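Local coordinates for DnaD-like replication protein (Streptococcus mutans UA159, PDB 2ZC2) that probably takes part in initiating DNA replication and binds zinc ions, at residues D33-P37 and D38-S42. Sequence-based numbering, arbitrary orientation.
Sequences DKTDP and DLVRS. With ZN (zinc ion), chain E; ZN (zinc ion), chain D.
D36 caps helix 37-50: its OD1 accepts a nearly straight bond from D38 N at 3.1 Å. With CG anti to the backbone N (chi1 -175°), the carboxylate folds over the first turn and OD1 is met from above its plane, while OD2 accepts from L73 N. Two backbone donors grip D36 O, V40 N at 3.2 Å in the carbonyl plane and L39 N at 2.9 Å from above it; the V40 bond opens the helical i+4 pattern, and R41 N to P37 O continues it. Among charged groups, D36 OD1 and D38 OD2 lie 3.5 Å apart, their carboxylate planes steeply inclined. A zinc ion, 2.1 Å from D38 OD1, and R41 NH1, through a weak, salt-bridging hydrogen bond, both engage D38 OD1; their positive charge would probably offset the closeness of the carboxylates. R41 NE also bonds to D9. D33 holds another zinc ion with OD2 at 2.2 Å and, more loosely, OD1 at 2.6 Å. Apolar contact comes from T35 CG2, which touches both L39 CD2 and V40 CG2 at 3.8 Å, while T35 OG1 bonds to T29 O. The turn thus links helix 20-32 to helix 37-50, from which V40 packs on helices 5-14 and 20-32 and L39 on helices 55-67 and 73-76.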
loop_
_atom_site.group_PDB
_atom_site.type_symbol
_atom_site.label_atom_id
_atom_site.label_comp_id
_atom_site.label_asym_id
_atom_site.label_seq_id
_atom_site.Cartn_x
_atom_site.Cartn_y
_atom_site.Cartn_z
ATOM N N ASP A 33 -10.308 -2.459 6.644
ATOM C CA ASP A 33 -10.465 -3.392 5.548
ATOM C C ASP A 33 -9.645 -4.653 5.740
ATOM O O ASP A 33 -9.681 -5.544 4.888
ATOM C CB ASP A 33 -10.109 -2.724 4.218
ATOM C CG ASP A 33 -10.990 -1.482 3.911
ATOM O OD1 ASP A 33 -12.006 -1.256 4.590
ATOM O OD2 ASP A 33 -10.664 -0.749 2.977
ATOM N N LYS A 34 -8.904 -4.720 6.850
ATOM C CA LYS A 34 -8.160 -5.936 7.220
ATOM C C LYS A 34 -7.122 -6.343 6.156
ATOM O O LYS A 34 -7.039 -7.515 5.802
ATOM C CB LYS A 34 -9.121 -7.121 7.414
ATOM C CG LYS A 34 -10.390 -6.874 8.209
ATOM C CD LYS A 34 -10.147 -6.345 9.585
ATOM C CE LYS A 34 -11.527 -6.088 10.318
ATOM N NZ LYS A 34 -11.453 -5.036 11.406
ATOM N N THR A 35 -6.430 -5.359 5.593
ATOM C CA THR A 35 -5.376 -5.564 4.595
ATOM C C THR A 35 -4.044 -5.689 5.344
ATOM O O THR A 35 -3.668 -4.795 6.135
ATOM C CB THR A 35 -5.318 -4.370 3.589
ATOM O OG1 THR A 35 -6.655 -4.134 3.082
ATOM C CG2 THR A 35 -4.388 -4.696 2.435
ATOM N N ASP A 36 -3.415 -6.840 5.178
ATOM C CA ASP A 36 -2.054 -7.093 5.718
ATOM C C ASP A 36 -1.111 -5.948 5.363
ATOM O O ASP A 36 -1.005 -5.612 4.194
ATOM C CB ASP A 36 -1.577 -8.356 5.041
ATOM C CG ASP A 36 -0.250 -8.871 5.546
ATOM O OD1 ASP A 36 0.424 -8.314 6.452
ATOM O OD2 ASP A 36 0.089 -9.898 4.980
ATOM N N PRO A 37 -0.478 -5.286 6.368
ATOM C CA PRO A 37 0.504 -4.225 6.007
ATOM C C PRO A 37 1.588 -4.701 5.012
ATOM O O PRO A 37 2.103 -3.868 4.285
ATOM C CB PRO A 37 1.148 -3.821 7.336
ATOM C CG PRO A 37 0.506 -4.746 8.406
ATOM C CD PRO A 37 -0.684 -5.417 7.814
ATOM N N ASP A 38 1.905 -6.017 4.962
ATOM C CA ASP A 38 2.957 -6.466 4.048
ATOM C C ASP A 38 2.460 -6.606 2.633
ATOM O O ASP A 38 3.243 -6.578 1.721
ATOM C CB ASP A 38 3.675 -7.716 4.538
ATOM C CG ASP A 38 4.384 -7.465 5.860
ATOM O OD1 ASP A 38 5.508 -6.935 5.822
ATOM O OD2 ASP A 38 3.800 -7.739 6.943
ATOM N N LEU A 39 1.137 -6.708 2.488
ATOM C CA LEU A 39 0.501 -6.607 1.199
ATOM C C LEU A 39 0.518 -5.161 0.670
ATOM O O LEU A 39 0.780 -4.930 -0.541
ATOM C CB LEU A 39 -0.931 -7.123 1.255
ATOM C CG LEU A 39 -1.595 -7.106 -0.142
ATOM C CD1 LEU A 39 -0.944 -8.203 -1.030
ATOM C CD2 LEU A 39 -3.116 -7.242 -0.128
ATOM N N VAL A 40 0.226 -4.212 1.561
ATOM C CA VAL A 40 0.389 -2.786 1.260
ATOM C C VAL A 40 1.822 -2.459 0.799
ATOM O O VAL A 40 2.044 -1.802 -0.231
ATOM C CB VAL A 40 -0.088 -1.876 2.418
ATOM C CG1 VAL A 40 0.043 -0.392 2.048
ATOM C CG2 VAL A 40 -1.572 -2.142 2.765
ATOM N N ARG A 41 2.795 -2.911 1.588
ATOM C CA ARG A 41 4.173 -2.741 1.259
ATOM C C ARG A 41 4.519 -3.392 -0.104
ATOM O O ARG A 41 5.311 -2.810 -0.889
ATOM C CB ARG A 41 5.042 -3.327 2.403
ATOM C CG ARG A 41 6.552 -3.502 2.099
ATOM C CD ARG A 41 7.324 -3.950 3.400
ATOM N NE ARG A 41 7.260 -2.919 4.455
ATOM C CZ ARG A 41 6.559 -2.986 5.587
ATOM N NH1 ARG A 41 5.795 -4.041 5.884
ATOM N NH2 ARG A 41 6.636 -1.975 6.440
ATOM N N SER A 42 3.953 -4.558 -0.412
ATOM C CA SER A 42 4.266 -5.099 -1.739
ATOM C C SER A 42 3.588 -4.377 -2.921
ATOM O O SER A 42 4.114 -4.414 -4.032
ATOM C CB SER A 42 4.047 -6.564 -1.812
ATOM O OG SER A 42 2.704 -6.806 -1.776
HETATM ZN ZN ZN E . 6.330 -6.607 7.757
HETATM ZN ZN ZN D . -12.008 1.004 3.252
#